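PDB 7DXM: protein DltD from Streptococcus thermophilus LMG 18311, which probably acts as an O-acyltransferase in the last stage of the dlt-operon pathway that D-alanylates lipoteichoic acid in the cell wall. Local coordinates for residues A[20-25]-A[118-123]; A[86-91]-A[123-128]; A[295-300]-A[335-340]. All coordinates share one frame; numbering follows the deposited sequence.

How the contacts relate
Contacts 1 and 2 are neighbours, their centres 10 Å apart, and interlock: along the chain their segments alternate, and N123 belongs to both. Two bonds join them directly, a salt bridge of 2.7 Å from R25 NH2 to D124 OD1 and a probable hydrogen bond of 2.8 Å from Q88 NE2 to K23 O. Contact 3 lies on the opposite side of the chain's centre, its own centre about 33 Å from that of contact 1 and about 38 Å from that of contact 2. The side chain of N296 in contact 3 lies near, without touching, S46, D344 and H347, whose arrangement is consistent with the Ser-His-Asp triad of SGNH hydrolases.

Contact 1. Residues A[20-25]-A[118-123]; sequences ENFKSR and QQFFNN
F22 and F120 carry the aromatic part of this contact as a T-shaped pair. The edge of F120 points to the face of F22, with ring centroids 5.0 Å apart and planes at 67°. The touching atom is F120 CD1, which lies over one face of F22, nearer the rim than the centre, while F120 CB sits 3.7 Å from F22 CE1. With CG turned opposite the backbone N (chi1 174°), the ring of F22 extends toward 118-123. Phenylalanine suits both buried places, where the rings pack against each other and against helix 79-86, F120 on N81 and F22 on Q82.

The second kind of contact is packing by K23, where 20-25 has just left its helix. Its aliphatic chain, extended beyond CG, lies alongside the backbone of the other segment, with CD 3.5 Å from F120 O; its CB has N122 ND2 3.5 Å away. NZ ends among backbone carbonyls, 3.8 Å from Q119 O and 3.9 Å from F121 O. Any attraction is probably a loose electrostatic one, consistent with a positive tip near carbonyls where helix 114-118 has ended. Lysine fits by its methylenes, and perhaps by its charge.

Polar side chains cap the helices that follow. N122 OD1 accepts from Q125 N, and S24 OG does likewise for N27 N. The contact thus brings together two helix starts, each with an N-cap residue, S24 before helix 25-33 and N122 before helix 123-131, in the helical layer of an alpha/beta fold with a parallel sheet.

Contact 2. Residues A[86-91]-A[123-128]; sequences MQQMLP and NDQLSS
Q88 reaches across to D124 and Q125 from a type I beta turn, M86 to M89, which links helix 79-86 to helix 90-93; opposite it lies the first turn of helix 123-131. Turn and helix start meet here through a buried polar cluster in the alpha/beta fold.

In the first shell the Q88 carboxamide uses both ends. Its OE1 accepts from Q125 NE2 at 3.1 Å; the donor stands above the carbonyl plane, 53° out of it, although OE1 lies close to the amide plane of Q125. The two amide planes are turned 72° apart, and Q125 CG packs 3.6 Å from Q88 CD. The other end of the group, Q88 NE2, makes a weak bond of 3.4 Å to D124 OD2. The side chain gets this far because it is extended at chi2 (164°). Glutamine fits, since one flat group can both donate and accept. Beside it the contact is plain van der Waals packing: S128 CB lies 3.6 Å from Q87 O and 3.9 Å from Q87 CB, and the small serine lets the backbones come close.

The next shell fixes these groups. Q88 NE2 finds its stronger partner in K23 O, and its OE1 also accepts from K28 NZ. Q125 NE2 likewise gives to F120 O, so one amide nitrogen serves two carbonyls. R25 NH2 forms a salt bridge with D124 OD1, which would probably stabilise the negative charge of this buried carboxylate. The bent Q87 side chain gives its NE2 to Q280 OE1.

Within helix 123-131, D124 O accepts from three donors, S128 N, S127 OG and S128 OG, each hydroxyl at 3.0 Å.

Contact 3. Residues A[295-300]-A[335-340]; sequences VNSKWM and DGDQPY
G336 O is approached by two atoms of S297. The backbone N-H of S297 gives it a weak hydrogen bond of 3.4 Å, fairly straight at 159°, and S297 OG lies 3.1 Å from the same oxygen. Because S297 begins helix 297-303, its N-H is not used by the helix's own bonding and can serve a partner from elsewhere; the carbonyl of a passing turn fills that role. Serine is apt here, being short enough to let the turn approach and bearing its polar atom close to the backbone.

G336 suits the other side because it has no side chain to stand between the two backbones, just where its CA comes to 3.7 Å from V295 O. It belongs to a type I beta turn from D335 to Q338, and the exposed D337 follows, its CB 3.4 Å from S297 OG.

N296 prepares the helix start. A first torsion of -173° carries its amide across from the main-chain nitrogen, from where OD1 turns back to accept a weak capping bond of 3.4 Å from W299 N, as asparagine readily does at an N-cap. The other end of its amide, ND2, is held by F238 O, and its backbone bonds to T345. The first helical bond follows, M300 N to N296 O at 2.9 Å.

In this parallel alpha/beta fold the contact joins the start of helix 297-303, after strand 287-292, to the loop that follows the adjacent parallel edge strand 329-331. Between these strands the chain runs through helices 297-303 and 307-322; V295 packs on Y310 of the latter, and Y340 rests on helix 218-231.

Contact 1. Residues A[20-25]-A[118-123]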
# COMPACT_ATOMS: atom_id res chain seq x y z
N GLU A 20 4.61 -10.90 -9.07
CA GLU A 20 4.82 -12.27 -8.63
C GLU A 20 5.38 -12.30 -7.21
O GLU A 20 5.04 -13.21 -6.44
CB GLU A 20 5.74 -13.00 -9.61
CG GLU A 20 5.08 -13.22 -10.98
CD GLU A 20 3.90 -14.24 -10.97
OE1 GLU A 20 3.85 -15.19 -10.14
OE2 GLU A 20 3.00 -14.08 -11.84
N ASN A 21 6.18 -11.30 -6.84
CA ASN A 21 6.70 -11.21 -5.48
C ASN A 21 5.64 -10.76 -4.49
O ASN A 21 5.75 -11.05 -3.30
CB ASN A 21 7.89 -10.26 -5.42
CG ASN A 21 8.57 -10.27 -4.07
OD1 ASN A 21 8.96 -11.32 -3.56
ND2 ASN A 21 8.69 -9.09 -3.47
N PHE A 22 4.62 -10.06 -4.97
CA PHE A 22 3.58 -9.59 -4.08
C PHE A 22 2.80 -10.77 -3.50
O PHE A 22 2.49 -10.79 -2.31
CB PHE A 22 2.66 -8.63 -4.82
CG PHE A 22 1.46 -8.21 -4.02
CD1 PHE A 22 0.34 -9.03 -3.94
CD2 PHE A 22 1.45 -7.00 -3.36
CE1 PHE A 22 -0.73 -8.65 -3.21
CE2 PHE A 22 0.37 -6.60 -2.66
CZ PHE A 22 -0.73 -7.43 -2.57
N LYS A 23 2.47 -11.74 -4.34
CA LYS A 23 1.64 -12.87 -3.95
C LYS A 23 2.46 -14.10 -3.60
O LYS A 23 1.90 -15.20 -3.49
CB LYS A 23 0.64 -13.19 -5.05
CG LYS A 23 1.18 -13.21 -6.47
CD LYS A 23 0.04 -13.13 -7.48
CE LYS A 23 0.54 -13.29 -8.91
NZ LYS A 23 -0.63 -13.42 -9.80
N SER A 24 3.77 -13.94 -3.43
CA SER A 24 4.64 -15.03 -2.99
C SER A 24 4.58 -15.09 -1.48
O SER A 24 5.15 -14.22 -0.80
CB SER A 24 6.06 -14.83 -3.49
OG SER A 24 6.93 -15.78 -2.92
N ARG A 25 3.87 -16.08 -0.94
CA ARG A 25 3.87 -16.28 0.51
C ARG A 25 5.28 -16.58 1.03
O ARG A 25 5.70 -16.05 2.06
CB ARG A 25 2.89 -17.40 0.89
CG ARG A 25 2.92 -17.77 2.37
CD ARG A 25 2.36 -19.17 2.61
NE ARG A 25 0.96 -19.21 2.25
CZ ARG A 25 -0.03 -19.12 3.12
NH1 ARG A 25 0.26 -19.02 4.41
NH2 ARG A 25 -1.29 -19.14 2.71
N GLN A 118 -6.66 -9.22 -10.84
CA GLN A 118 -6.11 -10.56 -10.97
C GLN A 118 -4.60 -10.58 -10.76
O GLN A 118 -4.05 -11.60 -10.33
CB GLN A 118 -6.46 -11.16 -12.34
CG GLN A 118 -6.02 -12.61 -12.50
CD GLN A 118 -6.74 -13.56 -11.54
OE1 GLN A 118 -7.98 -13.58 -11.45
NE2 GLN A 118 -5.97 -14.33 -10.80
N GLN A 119 -3.91 -9.48 -11.04
CA GLN A 119 -2.46 -9.56 -11.02
C GLN A 119 -1.90 -9.51 -9.61
O GLN A 119 -0.68 -9.59 -9.45
CB GLN A 119 -1.83 -8.48 -11.91
CG GLN A 119 -2.10 -7.06 -11.54
CD GLN A 119 -1.64 -6.09 -12.63
OE1 GLN A 119 -0.75 -6.40 -13.43
NE2 GLN A 119 -2.24 -4.90 -12.67
N PHE A 120 -2.74 -9.43 -8.60
CA PHE A 120 -2.31 -9.63 -7.22
C PHE A 120 -3.02 -10.78 -6.54
O PHE A 120 -2.43 -11.46 -5.69
CB PHE A 120 -2.53 -8.37 -6.41
CG PHE A 120 -1.89 -7.18 -7.03
CD1 PHE A 120 -0.50 -6.98 -6.92
CD2 PHE A 120 -2.65 -6.26 -7.75
CE1 PHE A 120 0.11 -5.88 -7.50
CE2 PHE A 120 -2.06 -5.17 -8.35
CZ PHE A 120 -0.68 -4.97 -8.21
N PHE A 121 -4.26 -11.04 -6.91
CA PHE A 121 -5.02 -12.11 -6.30
C PHE A 121 -4.54 -13.47 -6.82
O PHE A 121 -4.07 -13.59 -7.95
CB PHE A 121 -6.49 -11.85 -6.61
CG PHE A 121 -7.39 -12.93 -6.18
CD1 PHE A 121 -7.80 -13.02 -4.87
CD2 PHE A 121 -7.83 -13.86 -7.10
CE1 PHE A 121 -8.63 -14.02 -4.46
CE2 PHE A 121 -8.67 -14.86 -6.71
CZ PHE A 121 -9.07 -14.95 -5.38
N ASN A 122 -4.64 -14.49 -5.97
CA ASN A 122 -4.41 -15.87 -6.43
C ASN A 122 -5.21 -16.82 -5.55
O ASN A 122 -5.87 -16.40 -4.60
CB ASN A 122 -2.92 -16.25 -6.46
CG ASN A 122 -2.28 -16.40 -5.07
OD1 ASN A 122 -2.94 -16.61 -4.04
ND2 ASN A 122 -0.96 -16.30 -5.06
N ASN A 123 -5.12 -18.11 -5.84
CA ASN A 123 -5.97 -19.02 -5.09
C ASN A 123 -5.41 -19.36 -3.72
O ASN A 123 -6.16 -19.87 -2.88
CB ASN A 123 -6.21 -20.29 -5.90
CG ASN A 123 -7.29 -20.10 -6.94
OD1 ASN A 123 -7.87 -19.00 -7.06
ND2 ASN A 123 -7.59 -21.16 -7.70

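Contact 2. Residues A[86-91]-A[123-128]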
# COMPACT_ATOMS: atom_id res chain seq x y z
N MET A 86 -2.53 -10.07 2.63
CA MET A 86 -2.31 -10.17 4.07
C MET A 86 -2.71 -11.54 4.57
O MET A 86 -2.07 -12.08 5.46
CB MET A 86 -3.09 -9.07 4.79
CG MET A 86 -2.42 -7.71 4.67
SD MET A 86 -3.32 -6.39 5.47
CE MET A 86 -2.34 -4.97 4.94
N GLN A 87 -3.75 -12.12 3.96
CA GLN A 87 -4.15 -13.47 4.34
C GLN A 87 -3.02 -14.48 4.28
O GLN A 87 -3.11 -15.51 4.96
CB GLN A 87 -5.32 -13.93 3.47
CG GLN A 87 -6.56 -13.07 3.69
CD GLN A 87 -6.77 -12.72 5.18
OE1 GLN A 87 -6.65 -13.59 6.08
NE2 GLN A 87 -7.08 -11.44 5.44
N GLN A 88 -1.94 -14.22 3.51
CA GLN A 88 -0.82 -15.16 3.37
C GLN A 88 0.26 -15.00 4.43
O GLN A 88 1.21 -15.80 4.43
CB GLN A 88 -0.14 -15.00 2.00
CG GLN A 88 -0.91 -15.49 0.80
CD GLN A 88 -0.33 -14.95 -0.49
OE1 GLN A 88 -0.34 -13.74 -0.71
NE2 GLN A 88 0.17 -15.84 -1.35
N MET A 89 0.18 -13.99 5.29
CA MET A 89 1.26 -13.64 6.22
C MET A 89 0.68 -13.24 7.57
O MET A 89 1.22 -12.35 8.25
CB MET A 89 2.11 -12.50 5.68
CG MET A 89 1.27 -11.32 5.13
SD MET A 89 2.26 -9.85 4.75
CE MET A 89 2.60 -9.25 6.41
N LEU A 90 -0.44 -13.88 7.95
CA LEU A 90 -1.13 -13.57 9.20
C LEU A 90 -0.24 -13.59 10.43
O LEU A 90 -0.34 -12.66 11.25
CB LEU A 90 -2.32 -14.53 9.36
CG LEU A 90 -3.70 -14.04 8.92
CD1 LEU A 90 -3.64 -13.24 7.63
CD2 LEU A 90 -4.66 -15.21 8.79
N PRO A 91 0.63 -14.60 10.64
CA PRO A 91 1.57 -14.54 11.78
C PRO A 91 2.47 -13.33 11.76
O PRO A 91 2.72 -12.73 12.82
CB PRO A 91 2.38 -15.83 11.62
CG PRO A 91 1.45 -16.77 11.01
CD PRO A 91 0.68 -15.93 10.01
N ASN A 123 -5.12 -18.11 -5.84
CA ASN A 123 -5.97 -19.02 -5.09
C ASN A 123 -5.41 -19.36 -3.72
O ASN A 123 -6.16 -19.87 -2.88
CB ASN A 123 -6.21 -20.29 -5.90
CG ASN A 123 -7.29 -20.10 -6.94
OD1 ASN A 123 -7.87 -19.00 -7.06
ND2 ASN A 123 -7.59 -21.16 -7.70
N ASP A 124 -4.14 -19.05 -3.47
CA ASP A 124 -3.64 -19.20 -2.11
C ASP A 124 -4.29 -18.18 -1.19
O ASP A 124 -4.75 -18.53 -0.10
CB ASP A 124 -2.11 -19.08 -2.07
CG ASP A 124 -1.51 -19.31 -0.66
OD1 ASP A 124 -2.23 -19.73 0.28
OD2 ASP A 124 -0.29 -19.06 -0.50
N GLN A 125 -4.38 -16.93 -1.65
CA GLN A 125 -5.08 -15.90 -0.88
C GLN A 125 -6.54 -16.26 -0.63
O GLN A 125 -7.06 -16.07 0.47
CB GLN A 125 -4.97 -14.55 -1.59
CG GLN A 125 -3.56 -14.00 -1.63
CD GLN A 125 -3.38 -12.90 -2.67
OE1 GLN A 125 -4.34 -12.40 -3.26
NE2 GLN A 125 -2.12 -12.55 -2.92
N LEU A 126 -7.20 -16.85 -1.63
CA LEU A 126 -8.61 -17.19 -1.47
C LEU A 126 -8.81 -18.35 -0.51
O LEU A 126 -9.68 -18.28 0.37
CB LEU A 126 -9.23 -17.53 -2.82
CG LEU A 126 -10.73 -17.75 -2.66
CD1 LEU A 126 -11.47 -16.49 -3.10
CD2 LEU A 126 -11.19 -18.98 -3.44
N SER A 127 -8.05 -19.44 -0.68
CA SER A 127 -8.14 -20.55 0.27
C SER A 127 -7.76 -20.12 1.68
O SER A 127 -8.40 -20.53 2.66
CB SER A 127 -7.23 -21.69 -0.18
OG SER A 127 -5.87 -21.35 0.09
N SER A 128 -6.72 -19.31 1.83
CA SER A 128 -6.46 -18.75 3.15
C SER A 128 -7.70 -18.05 3.67
O SER A 128 -8.13 -18.28 4.80
CB SER A 128 -5.27 -17.79 3.11
OG SER A 128 -4.07 -18.49 2.80

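Contact 3. Residues A[295-300]-A[335-340]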
# COMPACT_ATOMS: atom_id res chain seq x y z
N VAL A 295 -0.50 15.78 -3.89
CA VAL A 295 -0.22 15.78 -5.29
C VAL A 295 0.43 17.05 -5.67
O VAL A 295 0.07 18.11 -5.23
CB VAL A 295 -1.48 15.64 -6.11
CG1 VAL A 295 -1.12 15.34 -7.53
CG2 VAL A 295 -2.35 14.55 -5.54
N ASN A 296 1.40 16.93 -6.52
CA ASN A 296 2.07 18.12 -7.04
C ASN A 296 1.00 19.16 -7.33
O ASN A 296 0.12 18.91 -8.16
CB ASN A 296 2.87 17.79 -8.30
CG ASN A 296 3.71 18.94 -8.79
OD1 ASN A 296 3.39 20.11 -8.56
ND2 ASN A 296 4.81 18.63 -9.48
N SER A 297 1.05 20.29 -6.63
CA SER A 297 -0.06 21.23 -6.72
C SER A 297 -0.01 22.05 -8.01
O SER A 297 -1.06 22.45 -8.52
CB SER A 297 -0.09 22.10 -5.47
OG SER A 297 1.24 22.32 -5.03
N LYS A 298 1.19 22.31 -8.55
CA LYS A 298 1.32 22.84 -9.91
C LYS A 298 0.61 21.94 -10.93
O LYS A 298 -0.10 22.42 -11.83
CB LYS A 298 2.80 22.94 -10.28
CG LYS A 298 3.57 24.02 -9.57
CD LYS A 298 4.98 24.08 -10.19
CE LYS A 298 5.98 24.92 -9.39
NZ LYS A 298 7.37 24.74 -9.92
N TRP A 299 0.83 20.63 -10.81
CA TRP A 299 0.11 19.66 -11.63
C TRP A 299 -1.40 19.75 -11.39
O TRP A 299 -2.18 19.82 -12.34
CB TRP A 299 0.65 18.26 -11.32
CG TRP A 299 0.18 17.23 -12.27
CD1 TRP A 299 -0.66 16.17 -12.01
CD2 TRP A 299 0.52 17.14 -13.65
NE1 TRP A 299 -0.86 15.44 -13.16
CE2 TRP A 299 -0.14 16.01 -14.18
CE3 TRP A 299 1.33 17.90 -14.50
CZ2 TRP A 299 -0.03 15.65 -15.50
CZ3 TRP A 299 1.44 17.52 -15.82
CH2 TRP A 299 0.77 16.41 -16.31
N MET A 300 -1.82 19.76 -10.12
CA MET A 300 -3.25 19.87 -9.82
C MET A 300 -3.87 21.11 -10.45
O MET A 300 -5.05 21.11 -10.81
CB MET A 300 -3.47 19.93 -8.32
CG MET A 300 -2.86 18.85 -7.51
SD MET A 300 -3.87 18.77 -6.04
CE MET A 300 -4.24 20.51 -5.79
N ASP A 335 1.03 19.21 1.60
CA ASP A 335 2.43 19.58 1.40
C ASP A 335 2.85 19.51 -0.06
O ASP A 335 4.05 19.50 -0.36
CB ASP A 335 3.36 18.71 2.25
CG ASP A 335 2.95 18.62 3.75
OD1 ASP A 335 2.45 19.60 4.37
OD2 ASP A 335 3.17 17.53 4.31
N GLY A 336 1.87 19.46 -0.98
CA GLY A 336 2.17 19.28 -2.39
C GLY A 336 2.81 20.48 -3.06
O GLY A 336 3.39 20.33 -4.14
N ASP A 337 2.71 21.66 -2.44
CA ASP A 337 3.32 22.88 -2.96
C ASP A 337 4.78 23.05 -2.59
O ASP A 337 5.45 23.93 -3.14
CB ASP A 337 2.54 24.10 -2.47
CG ASP A 337 2.02 23.92 -1.05
OD1 ASP A 337 2.53 23.02 -0.31
OD2 ASP A 337 1.08 24.66 -0.66
N GLN A 338 5.31 22.24 -1.70
CA GLN A 338 6.68 22.43 -1.27
C GLN A 338 7.61 22.03 -2.39
O GLN A 338 7.52 20.90 -2.87
CB GLN A 338 6.97 21.61 -0.02
CG GLN A 338 6.00 21.96 1.12
CD GLN A 338 6.27 21.19 2.37
OE1 GLN A 338 7.31 20.54 2.48
NE2 GLN A 338 5.33 21.23 3.31
N PRO A 339 8.46 22.92 -2.87
CA PRO A 339 9.42 22.57 -3.94
C PRO A 339 10.11 21.23 -3.73
O PRO A 339 10.84 21.04 -2.74
CB PRO A 339 10.43 23.72 -3.90
CG PRO A 339 9.63 24.87 -3.42
CD PRO A 339 8.58 24.33 -2.46
N TYR A 340 9.87 20.29 -4.64
CA TYR A 340 10.51 18.98 -4.68
C TYR A 340 10.00 18.02 -3.60
O TYR A 340 10.68 17.07 -3.22
CB TYR A 340 12.03 19.10 -4.61
CG TYR A 340 12.58 20.15 -5.53
CD1 TYR A 340 12.47 20.01 -6.90
CD2 TYR A 340 13.20 21.27 -5.03
CE1 TYR A 340 12.99 20.97 -7.76
CE2 TYR A 340 13.73 22.23 -5.88
CZ TYR A 340 13.62 22.07 -7.25
OH TYR A 340 14.14 23.03 -8.10